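UL37 (Suid herpesvirus 1, PDB 4K70) is a herpesvirus inner tegument protein thought to help control viral trafficking, represented here by its largely helical N-terminal half, which binds metal ions. Local coordinates at residues 390-395 with 478-483; 171-176 with 474-479; 233-238 with 266-271. All coordinates share one frame; numbering follows the deposited sequence.

Contact 1 of 3, residues 390-395 with 478-483; sequences PGLDYV and QSRWGL
Leu392 reaches across from the start of helix 392-402 to Arg480 and Trp481, the last two residues of helix 464-481, and each level of its side chain meets something different. At the base, CB sits 3.6 Å from CH2 of the Trp481 indole. The same indole carbon comes within 3.4 Å of the Leu392 backbone N, whose polar partner is Gln178 OE1, so the outer rim of the tryptophan lies against the first turn of the helix. Beyond CB the branch runs out toward the arginine, CG being anti to the backbone N (chi1 -178°), and the two methyls then part. CD1 lies over one face of the indole in a CH-pi contact, 4.3 Å from the centroid of the six-membered ring and 10° off its normal. It also presses on the backbone, 3.2 Å from Arg480 O, a close approach for a methyl carbon and an oxygen. The arrangement brings the N-terminus of helix 392-402 against the C-terminus of helix 464-481 in an all-helical fold: Gly391 is the N-cap of one helix, and Gly482, with positive phi, leaves the other. Trp481 is wedged between Leu392 on one side and Tyr172 on the other, while its NE1 gives a hydrogen bond to Asp173 OD1. The second methyl, CD2, reaches the guanidinium of Arg480, lying over one face toward its rim, 3.4 Å from NH1. The two side chains cross at about a right angle; NE of the arginine forms a salt bridge with Asp173 OD1. Gly391 adds a backbone contact, its carbonyl carbon approaching Trp481 CH2 obliquely at 4.0 Å.

Contact 2 of 3, residues 171-176 with 474-479; sequences LYDMDF and AFRAQS
The guanidinium of Arg476 is met at its edge by two carboxylates, Asp173 and Asp175, while Trp78 of helix 63-78 also touches the arginine side chain. Neither acid lies flat with it: the Asp173 carboxylate plane is turned 73° from the guanidinium and that of Asp175 by 39°. NE points at Asp173 OD2, 2.8 Å away, in a nearly straight bond within the guanidinium plane, on the syn side of the carboxylate but tilted out of the carboxylate plane. NH2 makes two bonds. One goes to Asp175 OD1 at 2.9 Å, within the guanidinium plane but from above the carboxylate plane. The other, more bent and tilted out of the guanidinium plane, goes to the backbone Asp173 O at 3.0 Å. Asp173 is therefore gripped side-on through two separate oxygens, one charged and one peptide, and the three bonds should fix the rotation of the arginine head. A bend at chi3 (67°) of Arg476 swings NE and NH2 toward the acids. On the other side, a type I turn from Leu171 to Met174, closed by Met174 N to Leu171 O, presents the Asp173 side chain and carbonyl together. Asp173 has further partners: Trp78 NE1 binds OD2, and OD1 is engaged by the end of helix 464-481. With so many donors around it, this buried carboxylate is probably held in its charged form. Asp175 opens the first turn of helix 175-188, where a negative charge would also suit the helix dipole. The whole is a buried salt-bridge network tying the turn before helix 175-188 to helix 464-481, next to Asp179, a residue seen to bind calcium in a crystal structure of this protein, though no ion is bound there in the present model.

Contact 3 of 3, residues 233-238 with 266-271; sequences EQFAEA and SAALAH
An apolar helix-to-helix contact, with Phe235 set against Ala268 and Leu269, joins helix 229-240 to helix 260-271 in an all-helical part of UL37 away from its known metal sites. No hydrogen bond or salt bridge crosses between the segments; the outer end of one aromatic ring does nearly all the touching. With chi1 at 173° the ring of Phe235 extends away from its own backbone toward the second helix, CZ and CE2 leading. CZ packs 3.7 Å from the Ala268 methyl, CB. It also comes 4.1 Å from Leu269 CD2, which approaches obliquely. The small alanine lets the ring come in close to the second helix, where the edge of the ring meets backbone: Ala268 O lies in the ring plane, 3.4 Å from CE2. An aromatic C-H edge carries a slight positive charge, so this placing of a carbonyl oxygen is probably mildly favourable. Around the rest of the ring, Ala212, Ala215 and Leu216 of helix 208-223 pack against it, as does Ala274 from the loop after helix 260-271. Phe235 thus sits where three helices meet. Just past the contact, helix 260-271 ends with weak backbone bonds from His271 N to Ala267 O and Ala268 O, and the imidazole folds back along the helix so that His271 ND1 donates to Ala267 O at 3.0 Å, on a carbonyl lone pair.

Contacts 1 and 2 are neighbours, centred 8 Å apart, and both use helix 464-481; they differ in what that helix offers. In contact 2 it gives an arginine to a buried ionic network, whereas in contact 1, which is only partly buried, its last residues give flat groups to a leucine. The turn at 171-174 bridges the two, Tyr172 OH reaching Pro390 O, so three distant parts of the chain meet there. Contact 3 is separate, its centre 47 Å from contact 1 and on the opposite side of the chain's centre from contact 2. It is largely buried locally, though far from that centre, and apolar, and its helices are close in sequence.

Contact 1 of 3, residues 390-395 with 478-483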
loop_
_atom_site.group_PDB
_atom_site.type_symbol
_atom_site.label_atom_id
_atom_site.label_comp_id
_atom_site.label_asym_id
_atom_site.label_seq_id
_atom_site.Cartn_x
_atom_site.Cartn_y
_atom_site.Cartn_z
ATOM N N PRO A 390 3.962 5.091 -1.019
ATOM C CA PRO A 390 5.232 5.805 -1.128
ATOM C C PRO A 390 6.119 5.698 0.104
ATOM O O PRO A 390 6.974 6.562 0.294
ATOM C CB PRO A 390 4.777 7.252 -1.314
ATOM C CG PRO A 390 3.527 7.333 -0.477
ATOM C CD PRO A 390 2.857 5.980 -0.614
ATOM N N GLY A 391 5.943 4.664 0.916
ATOM C CA GLY A 391 6.690 4.565 2.157
ATOM C C GLY A 391 7.424 3.259 2.430
ATOM O O GLY A 391 7.570 2.397 1.561
ATOM N N LEU A 392 7.888 3.129 3.668
ATOM C CA LEU A 392 8.733 2.023 4.100
ATOM C C LEU A 392 8.024 0.674 4.057
ATOM O O LEU A 392 8.618 -0.347 3.697
ATOM C CB LEU A 392 9.191 2.292 5.528
ATOM C CG LEU A 392 10.129 1.290 6.179
ATOM C CD1 LEU A 392 11.328 1.078 5.275
ATOM C CD2 LEU A 392 10.558 1.807 7.542
ATOM N N ASP A 393 6.758 0.668 4.452
ATOM C CA ASP A 393 5.952 -0.551 4.454
ATOM C C ASP A 393 5.888 -1.200 3.073
ATOM O O ASP A 393 5.928 -2.425 2.943
ATOM C CB ASP A 393 4.527 -0.256 4.911
ATOM C CG ASP A 393 3.683 -1.509 5.004
ATOM O OD1 ASP A 393 3.921 -2.293 5.939
ATOM O OD2 ASP A 393 2.791 -1.713 4.152
ATOM N N TYR A 394 5.752 -0.379 2.042
ATOM C CA TYR A 394 5.692 -0.948 0.693
ATOM C C TYR A 394 7.068 -1.435 0.248
ATOM O O TYR A 394 7.170 -2.459 -0.408
ATOM C CB TYR A 394 5.081 0.001 -0.330
ATOM C CG TYR A 394 5.012 -0.630 -1.710
ATOM C CD1 TYR A 394 4.300 -1.807 -1.917
ATOM C CD2 TYR A 394 5.662 -0.058 -2.800
ATOM C CE1 TYR A 394 4.226 -2.404 -3.169
ATOM C CE2 TYR A 394 5.601 -0.649 -4.057
ATOM C CZ TYR A 394 4.875 -1.822 -4.235
ATOM O OH TYR A 394 4.797 -2.414 -5.474
ATOM N N VAL A 395 8.128 -0.726 0.640
ATOM C CA VAL A 395 9.480 -1.199 0.371
ATOM C C VAL A 395 9.667 -2.619 0.916
ATOM O O VAL A 395 10.179 -3.494 0.230
ATOM C CB VAL A 395 10.540 -0.287 0.978
ATOM C CG1 VAL A 395 11.903 -0.931 0.845
ATOM C CG2 VAL A 395 10.535 1.068 0.277
ATOM N N GLN A 478 20.151 4.138 7.137
ATOM C CA GLN A 478 20.704 2.887 6.616
ATOM C C GLN A 478 19.805 1.712 6.965
ATOM O O GLN A 478 19.393 0.944 6.094
ATOM C CB GLN A 478 22.117 2.649 7.174
ATOM C CG GLN A 478 22.621 1.212 7.050
ATOM C CD GLN A 478 22.413 0.399 8.322
ATOM O OE1 GLN A 478 22.553 0.915 9.435
ATOM N NE2 GLN A 478 22.077 -0.882 8.161
ATOM N N SER A 479 19.500 1.594 8.251
ATOM C CA SER A 479 18.726 0.476 8.773
ATOM C C SER A 479 17.298 0.402 8.224
ATOM O O SER A 479 16.688 -0.664 8.216
ATOM C CB SER A 479 18.694 0.553 10.299
ATOM O OG SER A 479 17.716 -0.318 10.825
ATOM N N ARG A 480 16.762 1.534 7.774
ATOM C CA ARG A 480 15.380 1.580 7.298
ATOM C C ARG A 480 15.281 1.716 5.786
ATOM O O ARG A 480 14.499 1.023 5.136
ATOM C CB ARG A 480 14.613 2.730 7.961
ATOM C CG ARG A 480 14.070 2.417 9.344
ATOM C CD ARG A 480 13.962 3.676 10.212
ATOM N NE ARG A 480 12.918 4.608 9.783
ATOM C CZ ARG A 480 11.620 4.393 9.965
ATOM N NH1 ARG A 480 11.217 3.274 10.543
ATOM N NH2 ARG A 480 10.722 5.287 9.571
ATOM N N TRP A 481 16.081 2.606 5.221
ATOM C CA TRP A 481 15.937 2.942 3.815
ATOM C C TRP A 481 17.111 2.501 2.938
ATOM O O TRP A 481 17.053 2.631 1.716
ATOM C CB TRP A 481 15.752 4.444 3.675
ATOM C CG TRP A 481 14.606 4.997 4.472
ATOM C CD1 TRP A 481 14.669 5.615 5.691
ATOM C CD2 TRP A 481 13.227 4.989 4.095
ATOM N NE1 TRP A 481 13.413 6.002 6.088
ATOM C CE2 TRP A 481 12.510 5.625 5.127
ATOM C CE3 TRP A 481 12.528 4.503 2.985
ATOM C CZ2 TRP A 481 11.131 5.790 5.077
ATOM C CZ3 TRP A 481 11.157 4.679 2.937
ATOM C CH2 TRP A 481 10.479 5.315 3.968
ATOM N N GLY A 482 18.177 2.007 3.561
ATOM C CA GLY A 482 19.350 1.563 2.831
ATOM C C GLY A 482 20.179 2.696 2.253
ATOM O O GLY A 482 20.886 2.508 1.263
ATOM N N LEU A 483 20.094 3.875 2.866
ATOM C CA LEU A 483 20.858 5.031 2.410
ATOM C C LEU A 483 22.194 5.114 3.140
ATOM O O LEU A 483 22.240 5.061 4.370
ATOM C CB LEU A 483 20.075 6.329 2.629
ATOM C CG LEU A 483 18.592 6.397 2.248
ATOM C CD1 LEU A 483 18.008 7.763 2.636
ATOM C CD2 LEU A 483 18.386 6.115 0.770
#

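Contact 2 of 3, residues 171-176 with 474-479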
loop_
_atom_site.group_PDB
_atom_site.type_symbol
_atom_site.label_atom_id
_atom_site.label_comp_id
_atom_site.label_asym_id
_atom_site.label_seq_id
_atom_site.Cartn_x
_atom_site.Cartn_y
_atom_site.Cartn_z
ATOM N N LEU A 171 8.559 15.341 8.505
ATOM C CA LEU A 171 7.763 14.298 9.174
ATOM C C LEU A 171 7.894 12.910 8.576
ATOM O O LEU A 171 7.420 11.937 9.171
ATOM C CB LEU A 171 6.270 14.635 9.155
ATOM C CG LEU A 171 5.844 16.018 9.601
ATOM C CD1 LEU A 171 4.332 16.126 9.455
ATOM C CD2 LEU A 171 6.306 16.288 11.031
ATOM N N TYR A 172 8.515 12.817 7.406
ATOM C CA TYR A 172 8.486 11.599 6.598
ATOM C C TYR A 172 9.046 10.346 7.278
ATOM O O TYR A 172 8.419 9.293 7.255
ATOM C CB TYR A 172 9.210 11.833 5.267
ATOM C CG TYR A 172 9.194 10.642 4.351
ATOM C CD1 TYR A 172 8.051 10.310 3.644
ATOM C CD2 TYR A 172 10.316 9.849 4.197
ATOM C CE1 TYR A 172 8.024 9.211 2.801
ATOM C CE2 TYR A 172 10.302 8.740 3.370
ATOM C CZ TYR A 172 9.150 8.433 2.667
ATOM O OH TYR A 172 9.123 7.346 1.824
ATOM N N ASP A 173 10.229 10.451 7.872
ATOM C CA ASP A 173 10.831 9.301 8.522
ATOM C C ASP A 173 10.187 8.994 9.891
ATOM O O ASP A 173 10.593 8.055 10.555
ATOM C CB ASP A 173 12.333 9.519 8.706
ATOM C CG ASP A 173 13.060 8.268 9.200
ATOM O OD1 ASP A 173 12.959 7.219 8.536
ATOM O OD2 ASP A 173 13.731 8.333 10.258
ATOM N N MET A 174 9.212 9.783 10.330
ATOM C CA MET A 174 8.640 9.540 11.663
ATOM C C MET A 174 7.735 8.311 11.619
ATOM O O MET A 174 7.001 8.107 10.653
ATOM C CB MET A 174 7.879 10.751 12.191
ATOM C CG MET A 174 8.734 12.033 12.276
ATOM S SD MET A 174 7.886 13.290 13.215
ATOM C CE MET A 174 9.182 14.541 13.344
ATOM N N ASP A 175 7.783 7.496 12.668
ATOM C CA ASP A 175 7.065 6.218 12.662
ATOM C C ASP A 175 5.568 6.352 12.396
ATOM O O ASP A 175 5.000 5.577 11.623
ATOM C CB ASP A 175 7.320 5.433 13.953
ATOM C CG ASP A 175 8.772 4.997 14.090
ATOM O OD1 ASP A 175 9.484 4.968 13.068
ATOM O OD2 ASP A 175 9.206 4.685 15.218
ATOM N N PHE A 176 4.912 7.316 13.034
ATOM C CA PHE A 176 3.471 7.453 12.824
ATOM C C PHE A 176 3.106 7.761 11.361
ATOM O O PHE A 176 2.039 7.373 10.878
ATOM C CB PHE A 176 2.841 8.461 13.798
ATOM C CG PHE A 176 3.180 9.892 13.502
ATOM C CD1 PHE A 176 4.321 10.479 14.037
ATOM C CD2 PHE A 176 2.340 10.664 12.717
ATOM C CE1 PHE A 176 4.627 11.805 13.776
ATOM C CE2 PHE A 176 2.644 11.996 12.446
ATOM C CZ PHE A 176 3.790 12.566 12.979
ATOM N N ALA A 474 21.803 8.532 10.918
ATOM C CA ALA A 474 22.510 7.685 9.967
ATOM C C ALA A 474 22.083 6.235 10.145
ATOM O O ALA A 474 21.874 5.514 9.172
ATOM C CB ALA A 474 24.008 7.826 10.147
ATOM N N PHE A 475 21.938 5.816 11.397
ATOM C CA PHE A 475 21.467 4.472 11.684
ATOM C C PHE A 475 20.069 4.279 11.115
ATOM O O PHE A 475 19.788 3.274 10.467
ATOM C CB PHE A 475 21.467 4.212 13.183
ATOM C CG PHE A 475 20.771 2.948 13.571
ATOM C CD1 PHE A 475 21.348 1.717 13.310
ATOM C CD2 PHE A 475 19.536 2.988 14.200
ATOM C CE1 PHE A 475 20.706 0.546 13.667
ATOM C CE2 PHE A 475 18.888 1.826 14.558
ATOM C CZ PHE A 475 19.474 0.601 14.291
ATOM N N ARG A 476 19.198 5.257 11.343
ATOM C CA ARG A 476 17.837 5.176 10.826
ATOM C C ARG A 476 17.803 5.144 9.296
ATOM O O ARG A 476 17.075 4.346 8.711
ATOM C CB ARG A 476 16.959 6.300 11.393
ATOM C CG ARG A 476 16.525 6.034 12.832
ATOM C CD ARG A 476 15.484 7.017 13.337
ATOM N NE ARG A 476 14.194 6.907 12.656
ATOM C CZ ARG A 476 13.150 6.238 13.132
ATOM N NH1 ARG A 476 13.249 5.595 14.286
ATOM N NH2 ARG A 476 12.008 6.200 12.448
ATOM N N ALA A 477 18.599 6.001 8.661
ATOM C CA ALA A 477 18.669 6.069 7.200
ATOM C C ALA A 477 19.123 4.752 6.559
ATOM O O ALA A 477 18.556 4.313 5.555
ATOM C CB ALA A 477 19.586 7.208 6.765
ATOM N N GLN A 478 20.151 4.138 7.137
ATOM C CA GLN A 478 20.704 2.887 6.616
ATOM C C GLN A 478 19.805 1.712 6.965
ATOM O O GLN A 478 19.393 0.944 6.094
ATOM C CB GLN A 478 22.117 2.649 7.174
ATOM C CG GLN A 478 22.621 1.212 7.050
ATOM C CD GLN A 478 22.413 0.399 8.322
ATOM O OE1 GLN A 478 22.553 0.915 9.435
ATOM N NE2 GLN A 478 22.077 -0.882 8.161
ATOM N N SER A 479 19.500 1.594 8.251
ATOM C CA SER A 479 18.726 0.476 8.773
ATOM C C SER A 479 17.298 0.402 8.224
ATOM O O SER A 479 16.688 -0.664 8.216
ATOM C CB SER A 479 18.694 0.553 10.299
ATOM O OG SER A 479 17.716 -0.318 10.825
#

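Contact 3 of 3, residues 233-238 with 266-271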
loop_
_atom_site.group_PDB
_atom_site.type_symbol
_atom_site.label_atom_id
_atom_site.label_comp_id
_atom_site.label_asym_id
_atom_site.label_seq_id
_atom_site.Cartn_x
_atom_site.Cartn_y
_atom_site.Cartn_z
ATOM N N GLU A 233 -28.755 -7.464 -10.600
ATOM C CA GLU A 233 -29.518 -7.037 -11.774
ATOM C C GLU A 233 -28.650 -6.970 -13.018
ATOM O O GLU A 233 -29.100 -7.246 -14.132
ATOM C CB GLU A 233 -30.112 -5.644 -11.562
ATOM C CG GLU A 233 -31.036 -5.512 -10.377
ATOM C CD GLU A 233 -31.411 -4.064 -10.132
ATOM O OE1 GLU A 233 -31.883 -3.742 -9.018
ATOM O OE2 GLU A 233 -31.221 -3.249 -11.061
ATOM N N GLN A 234 -27.408 -6.561 -12.844
ATOM C CA GLN A 234 -26.555 -6.368 -14.001
ATOM C C GLN A 234 -26.068 -7.698 -14.556
ATOM O O GLN A 234 -25.945 -7.853 -15.764
ATOM C CB GLN A 234 -25.391 -5.442 -13.677
ATOM C CG GLN A 234 -25.733 -3.979 -13.835
ATOM C CD GLN A 234 -24.619 -3.081 -13.351
ATOM O OE1 GLN A 234 -24.109 -2.252 -14.097
ATOM N NE2 GLN A 234 -24.235 -3.243 -12.090
ATOM N N PHE A 235 -25.798 -8.661 -13.685
ATOM C CA PHE A 235 -25.489 -9.992 -14.188
ATOM C C PHE A 235 -26.676 -10.609 -14.926
ATOM O O PHE A 235 -26.520 -11.168 -16.014
ATOM C CB PHE A 235 -25.036 -10.938 -13.087
ATOM C CG PHE A 235 -24.887 -12.355 -13.562
ATOM C CD1 PHE A 235 -23.779 -12.736 -14.295
ATOM C CD2 PHE A 235 -25.875 -13.296 -13.305
ATOM C CE1 PHE A 235 -23.647 -14.041 -14.752
ATOM C CE2 PHE A 235 -25.750 -14.596 -13.759
ATOM C CZ PHE A 235 -24.633 -14.969 -14.481
ATOM N N ALA A 236 -27.861 -10.514 -14.326
ATOM C CA ALA A 236 -29.065 -11.112 -14.897
ATOM C C ALA A 236 -29.377 -10.583 -16.297
ATOM O O ALA A 236 -29.698 -11.349 -17.200
ATOM C CB ALA A 236 -30.252 -10.907 -13.963
ATOM N N GLU A 237 -29.256 -9.274 -16.477
ATOM C CA GLU A 237 -29.533 -8.652 -17.758
ATOM C C GLU A 237 -28.564 -9.170 -18.818
ATOM O O GLU A 237 -28.946 -9.435 -19.966
ATOM C CB GLU A 237 -29.410 -7.128 -17.633
ATOM C CG GLU A 237 -29.361 -6.394 -18.965
ATOM C CD GLU A 237 -29.179 -4.893 -18.794
ATOM O OE1 GLU A 237 -29.792 -4.322 -17.869
ATOM O OE2 GLU A 237 -28.421 -4.285 -19.584
ATOM N N ALA A 238 -27.304 -9.319 -18.432
ATOM C CA ALA A 238 -26.289 -9.753 -19.383
ATOM C C ALA A 238 -26.462 -11.236 -19.664
ATOM O O ALA A 238 -26.359 -11.672 -20.813
ATOM C CB ALA A 238 -24.894 -9.453 -18.865
ATOM N N SER A 266 -21.795 -22.091 -14.929
ATOM C CA SER A 266 -23.012 -22.732 -15.426
ATOM C C SER A 266 -24.189 -22.538 -14.476
ATOM O O SER A 266 -25.313 -22.279 -14.907
ATOM C CB SER A 266 -22.777 -24.228 -15.641
ATOM O OG SER A 266 -21.885 -24.442 -16.717
ATOM N N ALA A 267 -23.925 -22.671 -13.184
ATOM C CA ALA A 267 -24.957 -22.529 -12.165
ATOM C C ALA A 267 -25.551 -21.120 -12.164
ATOM O O ALA A 267 -26.764 -20.948 -12.078
ATOM C CB ALA A 267 -24.386 -22.858 -10.808
ATOM N N ALA A 268 -24.693 -20.110 -12.267
ATOM C CA ALA A 268 -25.171 -18.734 -12.307
ATOM C C ALA A 268 -25.936 -18.469 -13.598
ATOM O O ALA A 268 -26.970 -17.811 -13.587
ATOM C CB ALA A 268 -24.009 -17.753 -12.149
ATOM N N LEU A 269 -25.436 -18.988 -14.716
ATOM C CA LEU A 269 -26.120 -18.765 -15.977
ATOM C C LEU A 269 -27.466 -19.488 -16.013
ATOM O O LEU A 269 -28.440 -18.961 -16.549
ATOM C CB LEU A 269 -25.240 -19.165 -17.169
ATOM C CG LEU A 269 -24.082 -18.219 -17.494
ATOM C CD1 LEU A 269 -23.087 -18.866 -18.451
ATOM C CD2 LEU A 269 -24.590 -16.896 -18.074
ATOM N N ALA A 270 -27.513 -20.687 -15.438
ATOM C CA ALA A 270 -28.732 -21.498 -15.441
ATOM C C ALA A 270 -29.818 -20.868 -14.578
ATOM O O ALA A 270 -31.002 -21.088 -14.804
ATOM C CB ALA A 270 -28.435 -22.918 -14.963
ATOM N N HIS A 271 -29.408 -20.081 -13.591
ATOM C CA HIS A 271 -30.353 -19.468 -12.662
ATOM C C HIS A 271 -30.548 -17.978 -12.885
ATOM O O HIS A 271 -31.419 -17.369 -12.268
ATOM C CB HIS A 271 -29.917 -19.715 -11.216
ATOM C CG HIS A 271 -30.158 -21.114 -10.751
ATOM N ND1 HIS A 271 -29.324 -22.163 -11.076
ATOM C CD2 HIS A 271 -31.154 -21.647 -10.004
ATOM C CE1 HIS A 271 -29.790 -23.279 -10.541
ATOM N NE2 HIS A 271 -30.898 -22.991 -9.886
#